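Local structure of cleavage stimulation factor 77 (Encephalitozoon cuniculi, 2UY1) at residues F247-V255 against Y439-N447; K283-N291 against F446-R454. The protein probably binds mRNA and, as a HAT-repeat relative of suppressor of forked, is likely to act as a scaffold in mRNA 3'-end processing. One frame throughout, in Å; residues are numbered along the deposited sequence.

Contact 1. Residues F247-V255 against Y439-N447; sequences FLSLYYGLV and YHCFLDSFN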
loop_
_atom_site.group_PDB
_atom_site.type_symbol
_atom_site.label_atom_id
_atom_site.label_comp_id
_atom_site.label_asym_id
_atom_site.label_seq_id
_atom_site.Cartn_x
_atom_site.Cartn_y
_atom_site.Cartn_z
ATOM N N PHE B 247 -5.029 14.385 -23.785
ATOM C CA PHE B 247 -6.336 14.647 -23.097
ATOM C C PHE B 247 -7.436 15.285 -23.996
ATOM O O PHE B 247 -8.566 14.769 -24.093
ATOM C CB PHE B 247 -6.154 15.507 -21.806
ATOM C CG PHE B 247 -7.448 15.836 -21.117
ATOM C CD1 PHE B 247 -7.934 15.013 -20.063
ATOM C CD2 PHE B 247 -8.226 16.923 -21.521
ATOM C CE1 PHE B 247 -9.134 15.312 -19.443
ATOM C CE2 PHE B 247 -9.441 17.212 -20.918
ATOM C CZ PHE B 247 -9.912 16.398 -19.871
ATOM N N LEU B 248 -7.115 16.439 -24.589
ATOM C CA LEU B 248 -8.121 17.220 -25.319
ATOM C C LEU B 248 -8.613 16.514 -26.551
ATOM O O LEU B 248 -9.739 16.735 -26.948
ATOM C CB LEU B 248 -7.606 18.643 -25.697
ATOM C CG LEU B 248 -7.772 19.797 -24.722
ATOM C CD1 LEU B 248 -7.350 21.082 -25.426
ATOM C CD2 LEU B 248 -9.175 19.985 -24.217
ATOM N N SER B 249 -7.780 15.655 -27.157
ATOM C CA SER B 249 -8.237 14.827 -28.290
ATOM C C SER B 249 -9.174 13.714 -27.861
ATOM O O SER B 249 -10.131 13.395 -28.588
ATOM C CB SER B 249 -7.051 14.276 -29.092
ATOM O OG SER B 249 -6.250 15.365 -29.606
ATOM N N LEU B 250 -8.888 13.102 -26.704
ATOM C CA LEU B 250 -9.757 12.079 -26.132
ATOM C C LEU B 250 -11.129 12.615 -25.732
ATOM O O LEU B 250 -12.173 11.969 -25.982
ATOM C CB LEU B 250 -9.061 11.365 -24.936
ATOM C CG LEU B 250 -7.764 10.586 -25.186
ATOM C CD1 LEU B 250 -7.432 9.690 -23.994
ATOM C CD2 LEU B 250 -7.844 9.722 -26.411
ATOM N N TYR B 251 -11.121 13.791 -25.096
ATOM C CA TYR B 251 -12.324 14.523 -24.789
ATOM C C TYR B 251 -13.097 14.983 -26.064
ATOM O O TYR B 251 -14.308 14.837 -26.186
ATOM C CB TYR B 251 -11.905 15.712 -23.954
ATOM C CG TYR B 251 -12.985 16.717 -23.593
ATOM C CD1 TYR B 251 -13.790 16.521 -22.444
ATOM C CD2 TYR B 251 -13.158 17.893 -24.327
ATOM C CE1 TYR B 251 -14.764 17.456 -22.070
ATOM C CE2 TYR B 251 -14.168 18.847 -23.933
ATOM C CZ TYR B 251 -14.940 18.615 -22.811
ATOM O OH TYR B 251 -15.901 19.531 -22.411
ATOM N N TYR B 252 -12.383 15.559 -27.009
ATOM C CA TYR B 252 -12.949 15.798 -28.364
ATOM C C TYR B 252 -13.573 14.528 -28.986
ATOM O O TYR B 252 -14.722 14.527 -29.334
ATOM C CB TYR B 252 -11.821 16.364 -29.259
ATOM C CG TYR B 252 -12.285 16.934 -30.624
ATOM C CD1 TYR B 252 -13.115 18.059 -30.695
ATOM C CD2 TYR B 252 -11.846 16.357 -31.826
ATOM C CE1 TYR B 252 -13.542 18.567 -31.961
ATOM C CE2 TYR B 252 -12.251 16.849 -33.082
ATOM C CZ TYR B 252 -13.097 17.953 -33.149
ATOM O OH TYR B 252 -13.481 18.462 -34.422
ATOM N N GLY B 253 -12.864 13.413 -29.057
ATOM C CA GLY B 253 -13.467 12.237 -29.688
ATOM C C GLY B 253 -14.757 11.843 -28.983
ATOM O O GLY B 253 -15.804 11.673 -29.605
ATOM N N LEU B 254 -14.688 11.717 -27.655
ATOM C CA LEU B 254 -15.826 11.204 -26.925
ATOM C C LEU B 254 -16.974 12.201 -26.741
ATOM O O LEU B 254 -18.131 11.831 -26.885
ATOM C CB LEU B 254 -15.392 10.633 -25.561
ATOM C CG LEU B 254 -16.475 9.899 -24.747
ATOM C CD1 LEU B 254 -17.091 8.676 -25.441
ATOM C CD2 LEU B 254 -15.863 9.550 -23.345
ATOM N N VAL B 255 -16.668 13.410 -26.326
ATOM C CA VAL B 255 -17.718 14.349 -25.879
ATOM C C VAL B 255 -18.342 15.054 -27.106
ATOM O O VAL B 255 -19.549 15.349 -27.140
ATOM C CB VAL B 255 -17.117 15.389 -24.900
ATOM C CG1 VAL B 255 -17.976 16.665 -24.757
ATOM C CG2 VAL B 255 -16.845 14.747 -23.520
ATOM N N TYR B 439 -12.224 18.258 -14.374
ATOM C CA TYR B 439 -11.147 17.886 -15.258
ATOM C C TYR B 439 -10.503 16.608 -14.785
ATOM O O TYR B 439 -10.296 15.735 -15.600
ATOM C CB TYR B 439 -10.074 19.009 -15.301
ATOM C CG TYR B 439 -8.760 18.580 -15.941
ATOM C CD1 TYR B 439 -8.620 18.501 -17.340
ATOM C CD2 TYR B 439 -7.665 18.246 -15.148
ATOM C CE1 TYR B 439 -7.434 18.126 -17.908
ATOM C CE2 TYR B 439 -6.488 17.860 -15.704
ATOM C CZ TYR B 439 -6.377 17.780 -17.090
ATOM O OH TYR B 439 -5.165 17.410 -17.633
ATOM N N HIS B 440 -10.142 16.526 -13.490
ATOM C CA HIS B 440 -9.514 15.303 -12.978
ATOM C C HIS B 440 -10.392 14.103 -13.050
ATOM O O HIS B 440 -9.917 13.030 -13.331
ATOM C CB HIS B 440 -8.850 15.471 -11.602
ATOM C CG HIS B 440 -7.624 16.314 -11.661
ATOM N ND1 HIS B 440 -7.456 17.650 -11.524
ATOM C CD2 HIS B 440 -6.396 15.803 -12.017
ATOM C CE1 HIS B 440 -6.126 17.912 -11.715
ATOM N NE2 HIS B 440 -5.508 16.783 -12.036
ATOM N N CYS B 441 -11.689 14.295 -12.892
ATOM C CA CYS B 441 -12.678 13.255 -13.171
ATOM C C CYS B 441 -12.583 12.699 -14.575
ATOM O O CYS B 441 -12.641 11.507 -14.754
ATOM C CB CYS B 441 -14.107 13.717 -12.859
ATOM S SG CYS B 441 -14.519 13.817 -11.075
ATOM N N PHE B 442 -12.431 13.565 -15.587
ATOM C CA PHE B 442 -12.318 13.100 -16.940
ATOM C C PHE B 442 -10.953 12.458 -17.096
ATOM O O PHE B 442 -10.883 11.345 -17.592
ATOM C CB PHE B 442 -12.515 14.263 -17.938
ATOM C CG PHE B 442 -13.946 14.541 -18.280
ATOM C CD1 PHE B 442 -14.471 14.124 -19.475
ATOM C CD2 PHE B 442 -14.766 15.267 -17.406
ATOM C CE1 PHE B 442 -15.802 14.364 -19.810
ATOM C CE2 PHE B 442 -16.082 15.500 -17.716
ATOM C CZ PHE B 442 -16.599 15.046 -18.946
ATOM N N LEU B 443 -9.865 13.150 -16.682
ATOM C CA LEU B 443 -8.553 12.563 -16.773
ATOM C C LEU B 443 -8.434 11.170 -16.164
ATOM O O LEU B 443 -7.800 10.306 -16.746
ATOM C CB LEU B 443 -7.489 13.445 -16.096
ATOM C CG LEU B 443 -6.039 12.979 -16.119
ATOM C CD1 LEU B 443 -5.541 12.856 -17.590
ATOM C CD2 LEU B 443 -5.173 14.050 -15.369
ATOM N N ASP B 444 -8.961 10.980 -14.960
ATOM C CA ASP B 444 -8.789 9.671 -14.324
ATOM C C ASP B 444 -9.501 8.606 -15.113
ATOM O O ASP B 444 -9.119 7.450 -15.100
ATOM C CB ASP B 444 -9.324 9.685 -12.908
ATOM C CG ASP B 444 -8.491 10.520 -11.993
ATOM O OD1 ASP B 444 -7.300 10.852 -12.294
ATOM O OD2 ASP B 444 -9.055 10.888 -10.973
ATOM N N SER B 445 -10.589 9.001 -15.756
ATOM C CA SER B 445 -11.433 8.076 -16.507
ATOM C C SER B 445 -10.765 7.669 -17.827
ATOM O O SER B 445 -10.934 6.526 -18.253
ATOM C CB SER B 445 -12.757 8.749 -16.820
ATOM O OG SER B 445 -13.583 8.858 -15.662
ATOM N N PHE B 446 -10.087 8.604 -18.496
ATOM C CA PHE B 446 -9.400 8.287 -19.760
ATOM C C PHE B 446 -8.201 7.403 -19.429
ATOM O O PHE B 446 -7.854 6.523 -20.230
ATOM C CB PHE B 446 -8.851 9.514 -20.501
ATOM C CG PHE B 446 -9.901 10.463 -21.040
ATOM C CD1 PHE B 446 -10.967 10.017 -21.798
ATOM C CD2 PHE B 446 -9.776 11.831 -20.844
ATOM C CE1 PHE B 446 -11.950 10.895 -22.304
ATOM C CE2 PHE B 446 -10.729 12.726 -21.398
ATOM C CZ PHE B 446 -11.819 12.242 -22.109
ATOM N N ASN B 447 -7.568 7.655 -18.267
ATOM C CA ASN B 447 -6.393 6.831 -17.810
ATOM C C ASN B 447 -6.885 5.426 -17.385
ATOM O O ASN B 447 -8.003 5.323 -16.951
ATOM C CB ASN B 447 -5.606 7.552 -16.672
ATOM C CG ASN B 447 -4.867 8.782 -17.166
ATOM O OD1 ASN B 447 -4.526 8.866 -18.346
ATOM N ND2 ASN B 447 -4.634 9.768 -16.272
#
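A knob-into-hole packing of two nearly perpendicular helices places the ring of Phe247 among Tyr439, Phe442, Leu443 and Phe446. The axes of segments 247-255 and 439-446 cross at 88° and come within 10.8 Å of each other, a spacing that large aromatic side chains suit well. With CG of Phe247 anti to its backbone nitrogen (chi1 178°), the ring reaches across to helix 434-446. There Tyr439 CE1 lies over the centre of one face, the two planes tilted obliquely and Phe247 CZ 3.5 Å from Tyr439 CD1. The opposite face takes the edge of Phe446 in an offset edge-to-face pair, Phe247 CE1 lying 3.6 Å from Phe446 CE2. The rim of the Phe247 ring meets the backbone nitrogen of Leu443 and CB of Phe442.

Phe446 is itself a wedge. One face receives Leu250 CB almost on the ring normal, 3.8 Å from the centroid, in a CH-pi contact, while its CZ comes within 3.4 Å of Tyr251 N. Farther along, Tyr251 turns an edge to the face of Phe442, and Val255 CG2 adds a methyl 3.9 Å from Phe442 CE1. A tyrosine suits position 251 because its ring stays in apolar packing while OH bonds to Glu221 and Ser220 of helix 213-225. Phe442 also meets an aromatic side chain of another protein chain edge-to-face.

Built from ring faces, ring edges and aliphatic carbons, the fit probably rests on complementary shape and burial of apolar surface rather than on polar bonds between the two helices.

Contact 2. Residues K283-N291 against F446-R454; sequences KELDLLRIN and FNFLDLKIR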
loop_
_atom_site.group_PDB
_atom_site.type_symbol
_atom_site.label_atom_id
_atom_site.label_comp_id
_atom_site.label_asym_id
_atom_site.label_seq_id
_atom_site.Cartn_x
_atom_site.Cartn_y
_atom_site.Cartn_z
ATOM N N LYS B 283 2.536 3.434 -25.226
ATOM C CA LYS B 283 1.583 3.765 -24.186
ATOM C C LYS B 283 0.394 4.597 -24.732
ATOM O O LYS B 283 -0.754 4.370 -24.390
ATOM C CB LYS B 283 2.326 4.461 -23.041
ATOM C CG LYS B 283 3.288 3.479 -22.323
ATOM C CD LYS B 283 3.917 3.999 -21.013
ATOM C CE LYS B 283 2.893 4.742 -20.131
ATOM N NZ LYS B 283 3.081 4.418 -18.704
ATOM N N GLU B 284 0.730 5.565 -25.570
ATOM C CA GLU B 284 -0.217 6.342 -26.371
ATOM C C GLU B 284 -1.123 5.421 -27.170
ATOM O O GLU B 284 -2.347 5.513 -27.094
ATOM C CB GLU B 284 0.623 7.131 -27.340
ATOM C CG GLU B 284 1.958 7.480 -26.753
ATOM C CD GLU B 284 1.827 8.626 -25.841
ATOM O OE1 GLU B 284 0.835 9.370 -26.049
ATOM O OE2 GLU B 284 2.678 8.794 -24.940
ATOM N N LEU B 285 -0.498 4.501 -27.888
ATOM C CA LEU B 285 -1.210 3.614 -28.792
ATOM C C LEU B 285 -2.167 2.683 -28.056
ATOM O O LEU B 285 -3.295 2.466 -28.528
ATOM C CB LEU B 285 -0.238 2.882 -29.766
ATOM C CG LEU B 285 0.602 3.841 -30.699
ATOM C CD1 LEU B 285 1.797 3.098 -31.361
ATOM C CD2 LEU B 285 -0.242 4.583 -31.765
ATOM N N ASP B 286 -1.739 2.140 -26.915
ATOM C CA ASP B 286 -2.622 1.322 -26.083
ATOM C C ASP B 286 -3.685 2.212 -25.471
ATOM O O ASP B 286 -4.813 1.819 -25.468
ATOM C CB ASP B 286 -1.868 0.591 -24.981
ATOM C CG ASP B 286 -1.077 -0.633 -25.491
ATOM O OD1 ASP B 286 -1.420 -1.221 -26.556
ATOM O OD2 ASP B 286 -0.119 -1.025 -24.771
ATOM N N LEU B 287 -3.334 3.412 -24.967
ATOM C CA LEU B 287 -4.386 4.290 -24.438
ATOM C C LEU B 287 -5.371 4.804 -25.488
ATOM O O LEU B 287 -6.531 5.097 -25.160
ATOM C CB LEU B 287 -3.844 5.425 -23.571
ATOM C CG LEU B 287 -4.722 5.866 -22.374
ATOM C CD1 LEU B 287 -5.220 4.751 -21.410
ATOM C CD2 LEU B 287 -3.975 6.887 -21.607
ATOM N N LEU B 288 -4.941 4.882 -26.753
ATOM C CA LEU B 288 -5.851 5.252 -27.831
ATOM C C LEU B 288 -6.843 4.135 -28.112
ATOM O O LEU B 288 -8.031 4.391 -28.278
ATOM C CB LEU B 288 -5.074 5.554 -29.135
ATOM C CG LEU B 288 -4.353 6.881 -29.167
ATOM C CD1 LEU B 288 -3.404 6.858 -30.359
ATOM C CD2 LEU B 288 -5.399 7.974 -29.211
ATOM N N ARG B 289 -6.341 2.904 -28.165
ATOM C CA ARG B 289 -7.167 1.739 -28.417
ATOM C C ARG B 289 -8.248 1.540 -27.397
ATOM O O ARG B 289 -9.417 1.345 -27.731
ATOM C CB ARG B 289 -6.297 0.496 -28.440
ATOM C CG ARG B 289 -5.469 0.376 -29.684
ATOM C CD ARG B 289 -4.508 -0.786 -29.564
ATOM N NE ARG B 289 -3.131 -0.394 -29.851
ATOM C CZ ARG B 289 -2.354 -0.936 -30.789
ATOM N NH1 ARG B 289 -2.812 -1.906 -31.566
ATOM N NH2 ARG B 289 -1.106 -0.499 -30.954
ATOM N N ILE B 290 -7.849 1.594 -26.130
ATOM C CA ILE B 290 -8.758 1.501 -25.032
ATOM C C ILE B 290 -9.849 2.603 -25.152
ATOM O O ILE B 290 -11.035 2.322 -25.055
ATOM C CB ILE B 290 -7.944 1.559 -23.672
ATOM C CG1 ILE B 290 -7.405 0.167 -23.346
ATOM C CG2 ILE B 290 -8.826 2.176 -22.522
ATOM C CD1 ILE B 290 -6.230 0.205 -22.312
ATOM N N ASN B 291 -9.433 3.843 -25.401
ATOM C CA ASN B 291 -10.360 4.959 -25.471
ATOM C C ASN B 291 -11.275 4.974 -26.693
ATOM O O ASN B 291 -12.438 5.406 -26.619
ATOM C CB ASN B 291 -9.652 6.286 -25.171
ATOM C CG ASN B 291 -9.551 6.538 -23.610
ATOM O OD1 ASN B 291 -10.551 6.753 -22.943
ATOM N ND2 ASN B 291 -8.365 6.438 -23.076
ATOM N N PHE B 446 -10.087 8.604 -18.496
ATOM C CA PHE B 446 -9.400 8.287 -19.760
ATOM C C PHE B 446 -8.201 7.403 -19.429
ATOM O O PHE B 446 -7.854 6.523 -20.230
ATOM C CB PHE B 446 -8.851 9.514 -20.501
ATOM C CG PHE B 446 -9.901 10.463 -21.040
ATOM C CD1 PHE B 446 -10.967 10.017 -21.798
ATOM C CD2 PHE B 446 -9.776 11.831 -20.844
ATOM C CE1 PHE B 446 -11.950 10.895 -22.304
ATOM C CE2 PHE B 446 -10.729 12.726 -21.398
ATOM C CZ PHE B 446 -11.819 12.242 -22.109
ATOM N N ASN B 447 -7.568 7.655 -18.267
ATOM C CA ASN B 447 -6.393 6.831 -17.810
ATOM C C ASN B 447 -6.885 5.426 -17.385
ATOM O O ASN B 447 -8.003 5.323 -16.951
ATOM C CB ASN B 447 -5.606 7.552 -16.672
ATOM C CG ASN B 447 -4.867 8.782 -17.166
ATOM O OD1 ASN B 447 -4.526 8.866 -18.346
ATOM N ND2 ASN B 447 -4.634 9.768 -16.272
ATOM N N PHE B 448 -6.112 4.348 -17.580
ATOM C CA PHE B 448 -6.584 2.975 -17.249
ATOM C C PHE B 448 -5.506 2.310 -16.412
ATOM O O PHE B 448 -4.375 2.091 -16.875
ATOM C CB PHE B 448 -6.923 2.116 -18.494
ATOM C CG PHE B 448 -7.324 0.663 -18.172
ATOM C CD1 PHE B 448 -8.523 0.362 -17.473
ATOM C CD2 PHE B 448 -6.495 -0.406 -18.523
ATOM C CE1 PHE B 448 -8.901 -0.978 -17.192
ATOM C CE2 PHE B 448 -6.855 -1.718 -18.232
ATOM C CZ PHE B 448 -8.065 -2.012 -17.565
ATOM N N LEU B 449 -5.835 2.004 -15.167
ATOM C CA LEU B 449 -4.833 1.469 -14.263
ATOM C C LEU B 449 -3.602 2.411 -14.233
ATOM O O LEU B 449 -3.761 3.591 -13.974
ATOM C CB LEU B 449 -4.478 0.055 -14.673
ATOM C CG LEU B 449 -5.731 -0.872 -14.651
ATOM C CD1 LEU B 449 -5.320 -2.256 -14.929
ATOM C CD2 LEU B 449 -6.412 -0.803 -13.285
ATOM N N ASP B 450 -2.405 1.884 -14.502
ATOM C CA ASP B 450 -1.169 2.659 -14.472
ATOM C C ASP B 450 -0.774 3.215 -15.857
ATOM O O ASP B 450 0.241 3.951 -16.010
ATOM C CB ASP B 450 -0.045 1.779 -13.915
ATOM C CG ASP B 450 0.259 0.631 -14.799
ATOM O OD1 ASP B 450 -0.627 -0.262 -14.926
ATOM O OD2 ASP B 450 1.384 0.645 -15.383
ATOM N N LEU B 451 -1.565 2.845 -16.858
ATOM C CA LEU B 451 -1.485 3.425 -18.181
ATOM C C LEU B 451 -2.102 4.835 -18.123
ATOM O O LEU B 451 -3.317 4.973 -17.999
ATOM C CB LEU B 451 -2.291 2.574 -19.144
ATOM C CG LEU B 451 -2.110 2.775 -20.644
ATOM C CD1 LEU B 451 -0.633 2.624 -21.048
ATOM C CD2 LEU B 451 -2.962 1.713 -21.316
ATOM N N LYS B 452 -1.259 5.859 -18.175
ATOM C CA LYS B 452 -1.645 7.252 -17.951
ATOM C C LYS B 452 -1.190 8.137 -19.098
ATOM O O LYS B 452 -0.246 7.779 -19.766
ATOM C CB LYS B 452 -1.063 7.757 -16.627
ATOM C CG LYS B 452 -1.775 7.125 -15.418
ATOM C CD LYS B 452 -1.230 7.517 -14.118
ATOM C CE LYS B 452 -2.069 6.842 -12.987
ATOM N NZ LYS B 452 -1.762 7.367 -11.643
ATOM N N ILE B 453 -1.878 9.256 -19.323
ATOM C CA ILE B 453 -1.485 10.320 -20.277
ATOM C C ILE B 453 -0.176 10.980 -19.728
ATOM O O ILE B 453 -0.130 11.328 -18.569
ATOM C CB ILE B 453 -2.675 11.342 -20.425
ATOM C CG1 ILE B 453 -3.882 10.720 -21.153
ATOM C CG2 ILE B 453 -2.286 12.639 -21.132
ATOM C CD1 ILE B 453 -5.234 11.542 -21.026
ATOM N N ARG B 454 0.858 11.147 -20.577
ATOM C CA ARG B 454 2.263 11.334 -20.130
ATOM C C ARG B 454 3.142 12.484 -20.686
ATOM O O ARG B 454 4.269 12.180 -21.119
ATOM C CB ARG B 454 3.084 10.037 -20.429
ATOM C CG ARG B 454 2.972 8.904 -19.391
ATOM C CD ARG B 454 3.668 9.237 -18.085
ATOM N NE ARG B 454 2.988 8.687 -16.906
ATOM C CZ ARG B 454 3.374 7.598 -16.243
ATOM N NH1 ARG B 454 4.446 6.919 -16.649
ATOM N NH2 ARG B 454 2.691 7.183 -15.172
#
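Asn291 and Leu287, one turn apart on helix 282-300, grip the chain where it leaves helix 434-446. Asn291 ND2 donates to Phe446 O over 2.9 Å in a nearly straight bond (172° at the hydrogen). The acceptor lies close to the amide plane, although the donor is tilted from the carbonyl plane. The same nitrogen also bonds to Leu287 O of its own helix, and these two acceptors help fix the amide's rotation. Asparagine suits this place because its short side chain supplies an NH2 group with two hydrogens; its OD1 faces the edge of the Phe446 ring.

Around Leu287 the packing is tight. Its CD1 approaches Phe446 O to 3.4 Å and Leu451 CG to 3.8 Å, the two leucines sliding past each other in opposite directions, while CD2 meets Ile453 CG1. Leu451, its CG anti to the backbone nitrogen (chi1 -166°), sends CD2 tip to tip against Ile290 CD1 at 3.7 Å and lays CD1 beside Lys283 O. Ile290 CD1 also touches Phe448 CD2. Branched aliphatic chains suit this place because their methyl groups pack without needing polar partners.

The outer end is looser and lies toward solvent, where Asp450 and Arg454 are exposed. Lys283 bends so that NZ stands over a face of the Arg454 guanidinium, 3.5 Å from Arg454 NH1, a meeting of like charges that water probably screens. Asp450 may offset it, although its OD2 is 5.3 Å from Lys283 NZ; its OD1 bonds to His320.

Ile453 N donates to Asn447 OD1, and paired backbone bonds join Phe448 and Leu451 across a type II' beta turn, with Leu449 at the positive-phi position usually favoured by glycine. Type II' turns are common in two-residue beta-hairpin loops; here the turn belongs to a strandless loop lying on helix 282-300 of the solenoid.

How the contacts relate
Along the chain the segments alternate: 247-255, 283-291, 439-447 and then 446-454. Contacts 1 and 2 have centres 11 Å apart and share Phe446 and Asn447, where helix 434-446 passes into the loop that follows it. Helices 247-255 and 282-300, part of the helical solenoid, are thereby bridged by a single C-terminal element that folds back onto the middle of the chain, more than 150 residues away in sequence. The contacts also touch directly: Leu250 CD1 lies 3.5 Å from Asn291 ND2, and Leu443 CD1 lies 3.7 Å from Ile453 CD1. They form one continuous, mainly apolar interface between the C-terminal region and the central helices.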